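Pyridoxamine 5'-phosphate oxidase-related, FMN-binding (Mycobacterium smegmatis, PDB 3F7E) probably acts as a reductase that uses coenzyme F420, in a family built on the FMN-binding split-barrel fold of the pyridoxamine 5'-phosphate oxidases. Local coordinates at residues A[42-47]-A[116-121]; A[60-65]-A[80-85]; A[34-39]-A[100-105]; A[94-99]-A[107-112]. One frame throughout, in Å; residues are numbered along the deposited sequence. Where two conformers were deposited one is given.

Contact 1: residues A[42-47]-A[116-121]; sequences VLRFTH and RVIIVV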
loop_
_atom_site.group_PDB
_atom_site.type_symbol
_atom_site.label_atom_id
_atom_site.label_comp_id
_atom_site.label_asym_id
_atom_site.label_seq_id
_atom_site.Cartn_x
_atom_site.Cartn_y
_atom_site.Cartn_z
ATOM N N VAL A 42 6.224 -18.180 1.230
ATOM C CA VAL A 42 6.782 -16.882 1.617
ATOM C C VAL A 42 6.776 -15.929 0.432
ATOM O O VAL A 42 6.789 -16.333 -0.737
ATOM C CB VAL A 42 8.216 -17.020 2.222
ATOM C CG1 VAL A 42 8.189 -17.822 3.521
ATOM C CG2 VAL A 42 9.218 -17.550 1.224
ATOM N N LEU A 43 6.741 -14.643 0.764
ATOM C CA LEU A 43 6.916 -13.538 -0.198
ATOM C C LEU A 43 8.375 -13.110 -0.182
ATOM O O LEU A 43 9.003 -13.071 0.884
ATOM C CB LEU A 43 6.065 -12.330 0.233
ATOM C CG LEU A 43 4.545 -12.541 0.121
ATOM C CD1 LEU A 43 3.779 -11.539 1.012
ATOM C CD2 LEU A 43 4.074 -12.470 -1.342
ATOM N N ARG A 44 8.915 -12.773 -1.351
ATOM C CA ARG A 44 10.278 -12.238 -1.437
ATOM C C ARG A 44 10.272 -10.909 -2.196
ATOM O O ARG A 44 9.545 -10.763 -3.204
ATOM C CB ARG A 44 11.204 -13.242 -2.131
ATOM C CG ARG A 44 11.507 -14.451 -1.284
ATOM C CD ARG A 44 12.444 -15.436 -2.039
ATOM N NE ARG A 44 12.946 -16.515 -1.180
ATOM C CZ ARG A 44 12.292 -17.649 -0.959
ATOM N NH1 ARG A 44 11.130 -17.887 -1.557
ATOM N NH2 ARG A 44 12.803 -18.546 -0.134
ATOM N N PHE A 45 11.099 -9.978 -1.707
ATOM C CA PHE A 45 11.251 -8.634 -2.274
ATOM C C PHE A 45 12.725 -8.323 -2.487
ATOM O O PHE A 45 13.573 -8.866 -1.791
ATOM C CB PHE A 45 10.684 -7.577 -1.309
ATOM C CG PHE A 45 9.264 -7.843 -0.887
ATOM C CD1 PHE A 45 8.967 -8.684 0.212
ATOM C CD2 PHE A 45 8.212 -7.278 -1.595
ATOM C CE1 PHE A 45 7.652 -8.923 0.581
ATOM C CE2 PHE A 45 6.908 -7.512 -1.231
ATOM C CZ PHE A 45 6.619 -8.342 -0.148
ATOM N N THR A 46 13.012 -7.401 -3.418
ATOM C CA THR A 46 14.355 -6.900 -3.599
ATOM C C THR A 46 14.452 -5.536 -2.911
ATOM O O THR A 46 13.588 -4.680 -3.075
ATOM C CB THR A 46 14.767 -6.805 -5.096
ATOM O OG1 THR A 46 16.087 -6.266 -5.197
ATOM C CG2 THR A 46 13.807 -5.928 -5.928
ATOM N N HIS A 47 15.504 -5.367 -2.104
ATOM C CA HIS A 47 15.769 -4.103 -1.373
ATOM C C HIS A 47 17.280 -3.853 -1.455
ATOM O O HIS A 47 18.072 -4.741 -1.785
ATOM C CB HIS A 47 15.427 -4.215 0.149
ATOM C CG HIS A 47 13.961 -4.129 0.515
ATOM N ND1 HIS A 47 13.002 -5.033 0.096
ATOM C CD2 HIS A 47 13.312 -3.251 1.317
ATOM C CE1 HIS A 47 11.828 -4.702 0.611
ATOM N NE2 HIS A 47 11.989 -3.627 1.362
ATOM N N ARG A 116 22.383 -5.056 -2.707
ATOM C CA ARG A 116 21.083 -5.703 -2.859
ATOM C C ARG A 116 20.908 -6.882 -1.922
ATOM O O ARG A 116 21.870 -7.644 -1.704
ATOM C CB ARG A 116 20.872 -6.148 -4.323
ATOM C CG ARG A 116 20.506 -4.996 -5.279
ATOM C CD ARG A 116 19.033 -4.645 -5.200
ATOM N NE ARG A 116 18.781 -3.325 -5.789
ATOM C CZ ARG A 116 17.592 -2.749 -5.797
ATOM N NH1 ARG A 116 16.521 -3.393 -5.340
ATOM N NH2 ARG A 116 17.465 -1.530 -6.301
ATOM N N VAL A 117 19.685 -7.049 -1.412
ATOM C CA VAL A 117 19.315 -8.178 -0.574
ATOM C C VAL A 117 17.959 -8.704 -1.029
ATOM O O VAL A 117 17.193 -8.028 -1.740
ATOM C CB VAL A 117 19.263 -7.804 0.940
ATOM C CG1 VAL A 117 20.654 -7.418 1.480
ATOM C CG2 VAL A 117 18.261 -6.670 1.184
ATOM N N ILE A 118 17.667 -9.919 -0.567
ATOM C CA ILE A 118 16.361 -10.547 -0.706
ATOM C C ILE A 118 15.701 -10.508 0.660
ATOM O O ILE A 118 16.262 -11.022 1.632
ATOM C CB ILE A 118 16.470 -12.023 -1.141
ATOM C CG1 ILE A 118 17.458 -12.201 -2.308
ATOM C CG2 ILE A 118 15.082 -12.579 -1.419
ATOM C CD1 ILE A 118 17.665 -13.649 -2.720
ATOM N N ILE A 119 14.536 -9.873 0.737
ATOM C CA ILE A 119 13.767 -9.811 1.996
ATOM C C ILE A 119 12.702 -10.900 1.955
ATOM O O ILE A 119 11.916 -10.934 1.003
ATOM C CB ILE A 119 13.079 -8.425 2.171
ATOM C CG1 ILE A 119 14.083 -7.273 2.070
ATOM C CG2 ILE A 119 12.262 -8.377 3.455
ATOM C CD1 ILE A 119 15.061 -7.206 3.166
ATOM N N VAL A 120 12.693 -11.785 2.956
ATOM C CA VAL A 120 11.809 -12.956 2.963
ATOM C C VAL A 120 10.759 -12.779 4.057
ATOM O O VAL A 120 11.122 -12.624 5.233
ATOM C CB VAL A 120 12.623 -14.254 3.232
ATOM C CG1 VAL A 120 11.716 -15.440 3.116
ATOM C CG2 VAL A 120 13.794 -14.334 2.257
ATOM N N VAL A 121 9.482 -12.773 3.669
ATOM C CA VAL A 121 8.375 -12.493 4.579
ATOM C C VAL A 121 7.445 -13.706 4.665
ATOM O O VAL A 121 6.973 -14.220 3.645
ATOM C CB VAL A 121 7.552 -11.278 4.076
ATOM C CG1 VAL A 121 6.239 -11.114 4.847
ATOM C CG2 VAL A 121 8.399 -10.011 4.134
HETATM O O HOH W 1 17.698 -8.279 -4.519
#
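Strands 43-47 and 116-121 run antiparallel at 153°, their axes 4.6 Å apart, and Leu43, Phe45 and His47 form hydrogen-bonded pairs with Val121, Ile119 and Val117. Each of these pairs closes two N-H...O=C bonds; the longest, His47 N to Val117 O, is 3.2 Å. Between them the non-hydrogen-bonded pairs add CA-H...O contacts such as Arg44 CA to Ile119 O. On the face carrying Phe45 and His47, Ile119 stands under the imidazole: its CG1 lies over one face of the ring, 3.2 Å from His47 ND1, a buried nitrogen for which the model offers no hydrogen-bond partner. The next ring, Phe45, turns an edge to Val121, with CE1 3.8 Å from CG2. The side chains on this face belong to the interior of the split beta-barrel characteristic of this FMN-binding clan, where Met65 and Val63 of strand 62-68 pack against them. The other face is more polar. With chi1 at 178°, Thr46 points OG1 away from its own N and toward the end of Arg116; NH1 donates to it over 2.9 Å, with the hydroxyl 21° out of the guanidinium plane. Thr46 OG1 also donates to a water oxygen 2.7 Å away, and that water donates to Val117 O. Arg44 runs extended past Ile118, its CD 3.9 Å from CG2, and its guanidinium is held by a salt bridge to Asp39. Tyr95 and Phe94 of helix 93-101 cover this side.

Contact 2: residues A[60-65]-A[80-85]; sequences NPAVAM and RGLVED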
loop_
_atom_site.group_PDB
_atom_site.type_symbol
_atom_site.label_atom_id
_atom_site.label_comp_id
_atom_site.label_asym_id
_atom_site.label_seq_id
_atom_site.Cartn_x
_atom_site.Cartn_y
_atom_site.Cartn_z
ATOM N N ASN A 60 11.952 -3.314 13.133
ATOM C CA ASN A 60 10.615 -3.828 13.365
ATOM C C ASN A 60 10.317 -4.746 12.183
ATOM O O ASN A 60 10.078 -4.273 11.092
ATOM C CB ASN A 60 9.603 -2.686 13.432
ATOM C CG ASN A 60 8.211 -3.166 13.725
ATOM O OD1 ASN A 60 7.870 -4.340 13.521
ATOM N ND2 ASN A 60 7.372 -2.245 14.213
ATOM N N PRO A 61 10.342 -6.066 12.386
ATOM C CA PRO A 61 10.180 -7.003 11.259
ATOM C C PRO A 61 8.742 -7.153 10.748
ATOM O O PRO A 61 8.518 -7.901 9.789
ATOM C CB PRO A 61 10.711 -8.325 11.830
ATOM C CG PRO A 61 10.388 -8.225 13.263
ATOM C CD PRO A 61 10.611 -6.785 13.643
ATOM N N ALA A 62 7.776 -6.484 11.365
ATOM C CA ALA A 62 6.385 -6.653 10.960
ATOM C C ALA A 62 6.068 -5.801 9.738
ATOM O O ALA A 62 6.340 -4.594 9.719
ATOM C CB ALA A 62 5.443 -6.332 12.098
ATOM N N VAL A 63 5.452 -6.416 8.740
ATOM C CA VAL A 63 5.124 -5.756 7.494
ATOM C C VAL A 63 3.684 -6.096 7.076
ATOM O O VAL A 63 3.045 -7.005 7.631
ATOM C CB VAL A 63 6.102 -6.144 6.354
ATOM C CG1 VAL A 63 7.516 -5.810 6.752
ATOM C CG2 VAL A 63 5.958 -7.623 5.924
ATOM N N ALA A 64 3.183 -5.383 6.070
ATOM C CA ALA A 64 1.877 -5.697 5.491
ATOM C C ALA A 64 1.936 -5.374 4.005
ATOM O O ALA A 64 2.576 -4.416 3.620
ATOM C CB ALA A 64 0.763 -4.897 6.180
HETATM N N MSE A 65 1.252 -6.157 3.171
HETATM C CA MSE A 65 1.250 -5.914 1.713
HETATM C C MSE A 65 -0.178 -5.959 1.204
HETATM O O MSE A 65 -0.968 -6.853 1.541
HETATM C CB MSE A 65 2.069 -6.980 0.965
HETATM C CG MSE A 65 2.271 -6.648 -0.500
HETATM SE SE MSE A 65 3.195 -8.024 -1.505
HETATM C CE MSE A 65 1.692 -9.217 -1.785
ATOM N N ARG A 80 -0.575 -9.659 6.052
ATOM C CA ARG A 80 0.334 -9.197 7.126
ATOM C C ARG A 80 1.363 -10.298 7.361
ATOM O O ARG A 80 1.071 -11.479 7.125
ATOM C CB ARG A 80 -0.449 -8.860 8.389
ATOM C CG ARG A 80 -1.317 -7.609 8.222
ATOM C CD ARG A 80 -2.544 -7.648 9.117
ATOM N NE ARG A 80 -2.152 -7.796 10.507
ATOM C CZ ARG A 80 -2.878 -8.442 11.423
ATOM N NH1 ARG A 80 -2.406 -8.545 12.663
ATOM N NH2 ARG A 80 -4.066 -9.006 11.110
ATOM N N GLY A 81 2.566 -9.942 7.787
ATOM C CA GLY A 81 3.566 -10.990 7.995
ATOM C C GLY A 81 4.786 -10.442 8.697
ATOM O O GLY A 81 4.818 -9.277 9.128
ATOM N N LEU A 82 5.780 -11.312 8.832
ATOM C CA LEU A 82 7.033 -10.975 9.488
ATOM C C LEU A 82 8.207 -11.262 8.575
ATOM O O LEU A 82 8.258 -12.329 7.914
ATOM C CB LEU A 82 7.190 -11.809 10.768
ATOM C CG LEU A 82 6.204 -11.517 11.909
ATOM C CD1 LEU A 82 6.267 -12.581 12.981
ATOM C CD2 LEU A 82 6.433 -10.147 12.528
ATOM N N VAL A 83 9.179 -10.344 8.541
ATOM C CA VAL A 83 10.438 -10.630 7.859
ATOM C C VAL A 83 11.159 -11.701 8.664
ATOM O O VAL A 83 11.451 -11.524 9.865
ATOM C CB VAL A 83 11.313 -9.363 7.756
ATOM C CG1 VAL A 83 12.697 -9.708 7.200
ATOM C CG2 VAL A 83 10.600 -8.314 6.906
ATOM N N GLU A 84 11.440 -12.827 8.007
ATOM C CA GLU A 84 12.148 -13.912 8.692
ATOM C C GLU A 84 13.556 -14.168 8.169
ATOM O O GLU A 84 14.318 -14.904 8.783
ATOM C CB GLU A 84 11.329 -15.195 8.662
ATOM C CG GLU A 84 11.125 -15.758 7.305
ATOM C CD GLU A 84 10.470 -17.167 7.327
ATOM O OE1 GLU A 84 10.565 -17.883 6.311
ATOM O OE2 GLU A 84 9.885 -17.569 8.358
ATOM N N ASP A 85 13.896 -13.590 7.017
ATOM C CA ASP A 85 15.282 -13.705 6.537
ATOM C C ASP A 85 15.619 -12.513 5.655
ATOM O O ASP A 85 14.719 -11.935 5.032
ATOM C CB ASP A 85 15.495 -15.035 5.780
ATOM C CG ASP A 85 16.936 -15.522 5.820
ATOM O OD1 ASP A 85 17.803 -14.818 6.397
ATOM O OD2 ASP A 85 17.192 -16.616 5.261
#
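Val83 N gives the shortest polar bond here, 2.8 Å to Pro61 O and nearly straight at 171°. That oxygen also takes a CA-H...O contact from Leu82 and lies 3.6 Å from Val83 CG2. Further along, Val63 and Gly81 form a hydrogen-bonded pair: Val63 N donates to Gly81 O at 3.0 Å, and Gly81 N returns a bond to Val63 O from 34° outside the carbonyl plane. Just ahead of the strand, Asn60 OD1 accepts from Ala62 N in an Asx turn. Val63 and Val83 meet on one face of the sheet at about a right angle, CG1 to CG2 4.0 Å. On the other, Leu82 brings CD2 within 3.8 Å of Ala62 CA, and Arg80 CG touches Ala64 CB. The pair is part of the beta hairpin of strands 62-68 and 76-88, flanked by strands 18-23 and 116-127. Val63 packs inward on Leu20 and Val121, while Ala62 and Ala64 meet Thr28 and Val31 of the second subunit.

Contact 3: residues A[34-39]-A[100-105]; sequences MWFAWD and DRYDGP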
loop_
_atom_site.group_PDB
_atom_site.type_symbol
_atom_site.label_atom_id
_atom_site.label_comp_id
_atom_site.label_asym_id
_atom_site.label_seq_id
_atom_site.Cartn_x
_atom_site.Cartn_y
_atom_site.Cartn_z
HETATM N N MSE A 34 5.877 -2.321 -4.944
HETATM C CA MSE A 34 7.006 -3.278 -5.084
HETATM C C MSE A 34 6.652 -4.433 -6.034
HETATM O O MSE A 34 5.526 -4.905 -6.008
HETATM C CB MSE A 34 7.349 -3.931 -3.714
HETATM C CG MSE A 34 7.695 -2.976 -2.613
HETATM SE SE MSE A 34 9.405 -2.110 -2.939
HETATM C CE MSE A 34 9.625 -1.275 -1.222
ATOM N N TRP A 35 7.606 -4.932 -6.810
ATOM C CA TRP A 35 7.493 -6.291 -7.336
ATOM C C TRP A 35 7.662 -7.273 -6.175
ATOM O O TRP A 35 8.398 -6.987 -5.212
ATOM C CB TRP A 35 8.555 -6.500 -8.413
ATOM C CG TRP A 35 8.283 -5.721 -9.729
ATOM C CD1 TRP A 35 7.085 -5.207 -10.157
ATOM C CD2 TRP A 35 9.219 -5.460 -10.780
ATOM N NE1 TRP A 35 7.232 -4.601 -11.391
ATOM C CE2 TRP A 35 8.533 -4.761 -11.794
ATOM C CE3 TRP A 35 10.580 -5.732 -10.948
ATOM C CZ2 TRP A 35 9.166 -4.335 -12.964
ATOM C CZ3 TRP A 35 11.210 -5.299 -12.116
ATOM C CH2 TRP A 35 10.495 -4.625 -13.110
ATOM N N PHE A 36 6.992 -8.424 -6.271
ATOM C CA PHE A 36 7.173 -9.464 -5.274
ATOM C C PHE A 36 7.200 -10.813 -5.970
ATOM O O PHE A 36 6.683 -10.969 -7.096
ATOM C CB PHE A 36 6.096 -9.429 -4.164
ATOM C CG PHE A 36 4.712 -9.738 -4.654
ATOM C CD1 PHE A 36 3.898 -8.725 -5.116
ATOM C CD2 PHE A 36 4.235 -11.042 -4.713
ATOM C CE1 PHE A 36 2.627 -8.997 -5.601
ATOM C CE2 PHE A 36 2.979 -11.328 -5.200
ATOM C CZ PHE A 36 2.168 -10.301 -5.638
ATOM N N ALA A 37 7.729 -11.811 -5.270
ATOM C CA ALA A 37 7.632 -13.208 -5.702
ATOM C C ALA A 37 6.979 -14.012 -4.585
ATOM O O ALA A 37 7.269 -13.784 -3.428
ATOM C CB ALA A 37 9.017 -13.781 -6.011
ATOM N N TRP A 38 6.096 -14.940 -4.928
ATOM C CA TRP A 38 5.418 -15.823 -3.984
ATOM C C TRP A 38 5.701 -17.256 -4.385
ATOM O O TRP A 38 5.527 -17.611 -5.549
ATOM C CB TRP A 38 3.913 -15.548 -4.063
ATOM C CG TRP A 38 3.010 -16.523 -3.339
ATOM C CD1 TRP A 38 2.114 -17.419 -3.916
ATOM C CD2 TRP A 38 2.853 -16.673 -1.927
ATOM N NE1 TRP A 38 1.429 -18.091 -2.943
ATOM C CE2 TRP A 38 1.868 -17.672 -1.715
ATOM C CE3 TRP A 38 3.466 -16.080 -0.813
ATOM C CZ2 TRP A 38 1.461 -18.063 -0.445
ATOM C CZ3 TRP A 38 3.067 -16.473 0.451
ATOM C CH2 TRP A 38 2.074 -17.468 0.626
ATOM N N ASP A 39 6.158 -18.072 -3.440
ATOM C CA ASP A 39 6.483 -19.469 -3.743
ATOM C C ASP A 39 5.475 -20.458 -3.144
ATOM O O ASP A 39 5.737 -21.661 -3.146
ATOM C CB ASP A 39 7.923 -19.797 -3.294
ATOM C CG ASP A 39 8.091 -19.830 -1.798
ATOM O OD1 ASP A 39 9.233 -20.122 -1.377
ATOM O OD2 ASP A 39 7.096 -19.579 -1.070
ATOM N N ASP A 100 12.094 -10.460 -14.548
ATOM C CA ASP A 100 11.612 -11.461 -15.498
ATOM C C ASP A 100 10.157 -11.853 -15.211
ATOM O O ASP A 100 9.356 -11.997 -16.154
ATOM C CB ASP A 100 12.510 -12.683 -15.456
ATOM C CG ASP A 100 12.278 -13.621 -16.625
ATOM O OD1 ASP A 100 12.241 -13.164 -17.790
ATOM O OD2 ASP A 100 12.141 -14.822 -16.359
ATOM N N ARG A 101 9.815 -12.052 -13.936
ATOM C CA ARG A 101 8.446 -12.387 -13.523
ATOM C C ARG A 101 7.429 -11.343 -14.022
ATOM O O ARG A 101 6.272 -11.658 -14.315
ATOM C CB ARG A 101 8.365 -12.516 -11.987
ATOM C CG ARG A 101 7.035 -13.062 -11.505
ATOM C CD ARG A 101 7.035 -13.475 -10.058
ATOM N NE ARG A 101 6.194 -12.597 -9.270
ATOM C CZ ARG A 101 4.871 -12.466 -9.387
ATOM N NH1 ARG A 101 4.182 -13.145 -10.302
ATOM N NH2 ARG A 101 4.240 -11.627 -8.595
ATOM N N TYR A 102 7.880 -10.093 -14.099
ATOM C CA TYR A 102 7.029 -8.975 -14.483
ATOM C C TYR A 102 7.193 -8.588 -15.954
ATOM O O TYR A 102 6.590 -7.592 -16.401
ATOM C CB TYR A 102 7.330 -7.769 -13.578
ATOM C CG TYR A 102 6.698 -7.939 -12.208
ATOM C CD1 TYR A 102 7.289 -8.764 -11.234
ATOM C CD2 TYR A 102 5.494 -7.321 -11.904
ATOM C CE1 TYR A 102 6.676 -8.964 -9.997
ATOM C CE2 TYR A 102 4.876 -7.490 -10.658
ATOM C CZ TYR A 102 5.479 -8.322 -9.711
ATOM O OH TYR A 102 4.896 -8.525 -8.470
ATOM N N ASP A 103 8.036 -9.335 -16.683
ATOM C CA ASP A 103 8.427 -8.974 -18.056
ATOM C C ASP A 103 8.824 -7.494 -18.164
ATOM O O ASP A 103 8.431 -6.769 -19.097
ATOM C CB ASP A 103 7.334 -9.378 -19.048
ATOM C CG ASP A 103 7.247 -10.875 -19.219
ATOM O OD1 ASP A 103 8.192 -11.474 -19.778
ATOM O OD2 ASP A 103 6.231 -11.453 -18.795
ATOM N N GLY A 104 9.630 -7.071 -17.194
ATOM C CA GLY A 104 10.030 -5.684 -17.052
ATOM C C GLY A 104 11.222 -5.310 -17.906
ATOM O O GLY A 104 11.883 -6.179 -18.496
ATOM N N PRO A 105 11.510 -4.003 -17.958
ATOM C CA PRO A 105 12.635 -3.501 -18.739
ATOM C C PRO A 105 14.000 -3.592 -18.045
ATOM O O PRO A 105 15.031 -3.355 -18.690
ATOM C CB PRO A 105 12.253 -2.032 -19.013
ATOM C CG PRO A 105 11.241 -1.675 -17.996
ATOM C CD PRO A 105 10.732 -2.916 -17.334
#
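The phenol ring of Tyr102 lies face to face on the five-membered ring of Trp35, planes 17° apart. This holds for one of two modelled positions of Trp35, and the tightness of the stack, with centroids 3.6 Å apart, is doubtful. The two side chains run in opposite directions, so in this position each CB comes over the other's ring. At the rim of the phenol, near its plane, sits Phe36 O. The Phe36 side chain runs about perpendicular to that of Tyr102, and its ring carries two polar atoms over one face, Tyr102 OH and Arg101 NH2, the latter 3.6 Å above the ring plane. Phe36 chi1 of 66° sets CG between its backbone N and C, which brings the ring beneath Tyr102 OH and Arg101 NH2. Phe36 is also clasped through its main chain. Tyr102 OH accepts from Phe36 N at 3.0 Å, with a 168° angle at the hydrogen, while Arg101 reaches Phe36 O side-on through NE at 2.8 Å and NH2 at 2.9 Å. The carbonyl oxygen lies in the guanidinium plane. Beyond the two segments, Tyr102 OH bonds to Leu16 O and Arg101 NH2 to Arg14 O, fastening the chain before strand 18-23 to the same cluster. Helix 93-101 ends in a Schellman motif at Asp103. This is a helix C-cap region packed on the chain leading into the short strand 37-38, outermost in this chain's split-barrel sheet.

Contact 4: residues A[94-99]-A[107-112]; sequences FYLKLN and TEPPAD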
loop_
_atom_site.group_PDB
_atom_site.type_symbol
_atom_site.label_atom_id
_atom_site.label_comp_id
_atom_site.label_asym_id
_atom_site.label_seq_id
_atom_site.Cartn_x
_atom_site.Cartn_y
_atom_site.Cartn_z
ATOM N N PHE A 94 18.597 -12.129 -7.989
ATOM C CA PHE A 94 17.222 -12.189 -7.546
ATOM C C PHE A 94 16.432 -11.008 -8.132
ATOM O O PHE A 94 15.298 -11.167 -8.603
ATOM C CB PHE A 94 17.076 -12.253 -6.013
ATOM C CG PHE A 94 15.646 -12.187 -5.590
ATOM C CD1 PHE A 94 14.810 -13.285 -5.718
ATOM C CD2 PHE A 94 15.105 -10.984 -5.170
ATOM C CE1 PHE A 94 13.444 -13.192 -5.369
ATOM C CE2 PHE A 94 13.782 -10.887 -4.825
ATOM C CZ PHE A 94 12.929 -11.983 -4.939
ATOM N N TYR A 95 17.022 -9.812 -8.068
ATOM C CA TYR A 95 16.425 -8.644 -8.719
ATOM C C TYR A 95 16.037 -8.976 -10.177
ATOM O O TYR A 95 14.941 -8.617 -10.648
ATOM C CB TYR A 95 17.435 -7.489 -8.636
ATOM C CG TYR A 95 17.085 -6.200 -9.359
ATOM C CD1 TYR A 95 17.194 -6.094 -10.741
ATOM C CD2 TYR A 95 16.692 -5.070 -8.642
ATOM C CE1 TYR A 95 16.897 -4.883 -11.394
ATOM C CE2 TYR A 95 16.386 -3.878 -9.271
ATOM C CZ TYR A 95 16.487 -3.790 -10.646
ATOM O OH TYR A 95 16.185 -2.592 -11.263
ATOM N N LEU A 96 16.929 -9.645 -10.911
ATOM C CA LEU A 96 16.638 -9.967 -12.309
ATOM C C LEU A 96 15.544 -11.022 -12.466
ATOM O O LEU A 96 14.764 -10.954 -13.415
ATOM C CB LEU A 96 17.909 -10.402 -13.031
ATOM C CG LEU A 96 18.938 -9.304 -13.285
ATOM C CD1 LEU A 96 20.111 -9.872 -14.074
ATOM C CD2 LEU A 96 18.301 -8.134 -14.066
ATOM N N LYS A 97 15.469 -11.989 -11.551
ATOM C CA LYS A 97 14.323 -12.905 -11.562
ATOM C C LYS A 97 12.974 -12.199 -11.371
ATOM O O LYS A 97 11.982 -12.564 -12.021
ATOM C CB LYS A 97 14.497 -13.970 -10.495
ATOM C CG LYS A 97 15.574 -14.989 -10.793
ATOM C CD LYS A 97 15.587 -16.069 -9.703
ATOM C CE LYS A 97 16.663 -17.103 -9.954
ATOM N NZ LYS A 97 16.286 -17.958 -11.094
ATOM N N LEU A 98 12.928 -11.199 -10.482
ATOM C CA LEU A 98 11.684 -10.415 -10.283
ATOM C C LEU A 98 11.354 -9.648 -11.554
ATOM O O LEU A 98 10.223 -9.676 -12.029
ATOM C CB LEU A 98 11.747 -9.450 -9.073
ATOM C CG LEU A 98 11.590 -10.069 -7.698
ATOM C CD1 LEU A 98 11.670 -8.926 -6.717
ATOM C CD2 LEU A 98 10.232 -10.672 -7.668
ATOM N N ASN A 99 12.351 -9.009 -12.162
ATOM C CA ASN A 99 12.105 -8.313 -13.421
ATOM C C ASN A 99 11.528 -9.255 -14.472
ATOM O O ASN A 99 10.566 -8.908 -15.185
ATOM C CB ASN A 99 13.368 -7.674 -13.961
ATOM C CG ASN A 99 13.102 -6.951 -15.246
ATOM O OD1 ASN A 99 12.463 -5.903 -15.241
ATOM N ND2 ASN A 99 13.514 -7.546 -16.363
ATOM N N THR A 107 16.511 -5.521 -17.231
ATOM C CA THR A 107 17.068 -6.834 -17.584
ATOM C C THR A 107 18.571 -6.976 -17.332
ATOM O O THR A 107 19.133 -8.067 -17.529
ATOM C CB THR A 107 16.732 -7.218 -19.070
ATOM O OG1 THR A 107 17.013 -6.096 -19.916
ATOM C CG2 THR A 107 15.271 -7.599 -19.238
ATOM N N GLU A 108 19.211 -5.895 -16.891
ATOM C CA GLU A 108 20.644 -5.930 -16.550
ATOM C C GLU A 108 20.784 -5.723 -15.040
ATOM O O GLU A 108 19.907 -5.113 -14.441
ATOM C CB GLU A 108 21.436 -4.867 -17.327
ATOM C CG GLU A 108 21.474 -5.083 -18.856
ATOM C CD GLU A 108 20.139 -4.864 -19.530
ATOM O OE1 GLU A 108 19.560 -3.778 -19.369
ATOM O OE2 GLU A 108 19.670 -5.797 -20.212
ATOM N N PRO A 109 21.878 -6.224 -14.422
ATOM C CA PRO A 109 21.997 -6.052 -12.975
ATOM C C PRO A 109 22.049 -4.564 -12.639
ATOM O O PRO A 109 22.579 -3.795 -13.439
ATOM C CB PRO A 109 23.329 -6.744 -12.634
ATOM C CG PRO A 109 24.094 -6.781 -13.898
ATOM C CD PRO A 109 23.052 -6.904 -14.998
ATOM N N PRO A 110 21.482 -4.158 -11.487
ATOM C CA PRO A 110 21.460 -2.738 -11.088
ATOM C C PRO A 110 22.826 -2.215 -10.646
ATOM O O PRO A 110 23.643 -2.966 -10.159
ATOM C CB PRO A 110 20.453 -2.717 -9.935
ATOM C CG PRO A 110 20.568 -4.118 -9.322
ATOM C CD PRO A 110 20.837 -5.043 -10.487
ATOM N N ALA A 111 23.087 -0.916 -10.848
ATOM C CA ALA A 111 24.334 -0.300 -10.382
ATOM C C ALA A 111 24.572 -0.509 -8.882
ATOM O O ALA A 111 25.725 -0.574 -8.430
ATOM C CB ALA A 111 24.373 1.201 -10.730
ATOM N N ASP A 112 23.487 -0.661 -8.112
ATOM C CA ASP A 112 23.581 -0.801 -6.652
ATOM C C ASP A 112 23.667 -2.262 -6.206
ATOM O O ASP A 112 23.473 -2.573 -5.020
ATOM C CB ASP A 112 22.389 -0.113 -5.955
ATOM C CG ASP A 112 21.035 -0.739 -6.324
ATOM O OD1 ASP A 112 20.999 -1.868 -6.848
ATOM O OD2 ASP A 112 19.983 -0.101 -6.125
#
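The aromatic contact is between Tyr95 and Pro110, whose side chains pass each other in opposite directions. Pro110 CG stands 3.9 Å from the tyrosine centroid and only 6° off the ring normal, a CH-pi contact squarely over the face, with CD close to Tyr95 CD1 at 3.8 Å. A first torsion of 175° carries the phenol ring out from the helix toward the proline. At Leu96 both methyls press on the main chain of the loop from the helix side: CD2 makes a van der Waals contact with the peptide backbone, 3.4 Å from Glu108 O, and CD1 adds an apolar one, 4.3 Å from Pro109 CD. Polar groups bond outside the contact: Asn99 ND2 merely touches the Thr107 methyl CG2 at 3.4 Å, while OD1 accepts from Leu106 N and ND2 donates to Gly104 O. Within the loop, Thr107 OG1 donates to Glu108 OE2 over 2.7 Å. The arrangement is a proline-containing connection folded back along its preceding helix, 93-101, on the way to strand 116-127.

Contact 1 is the buried one, a strand pairing with its centre about 6 Å from the centre of the chain; contact 4 lies at the surface, its centre about 15 Å from that of the chain, and contacts 2 and 3 are partly buried. Contacts 1 and 2 belong to one sheet, joined where Val120 bonds to the backbone of Glu84 and Asp85 at a classic bulge. Both rely on regular main-chain bonds, whereas contact 3 uses side chains to hold a backbone and contact 4 is chiefly carbon packing. Contacts 3 and 4 share helix 93-101, with Leu98 packing on Phe36. That helix also covers contact 1. Contact 2, on the opposite side of the chain's centre from contacts 3 and 4, faces the second subunit.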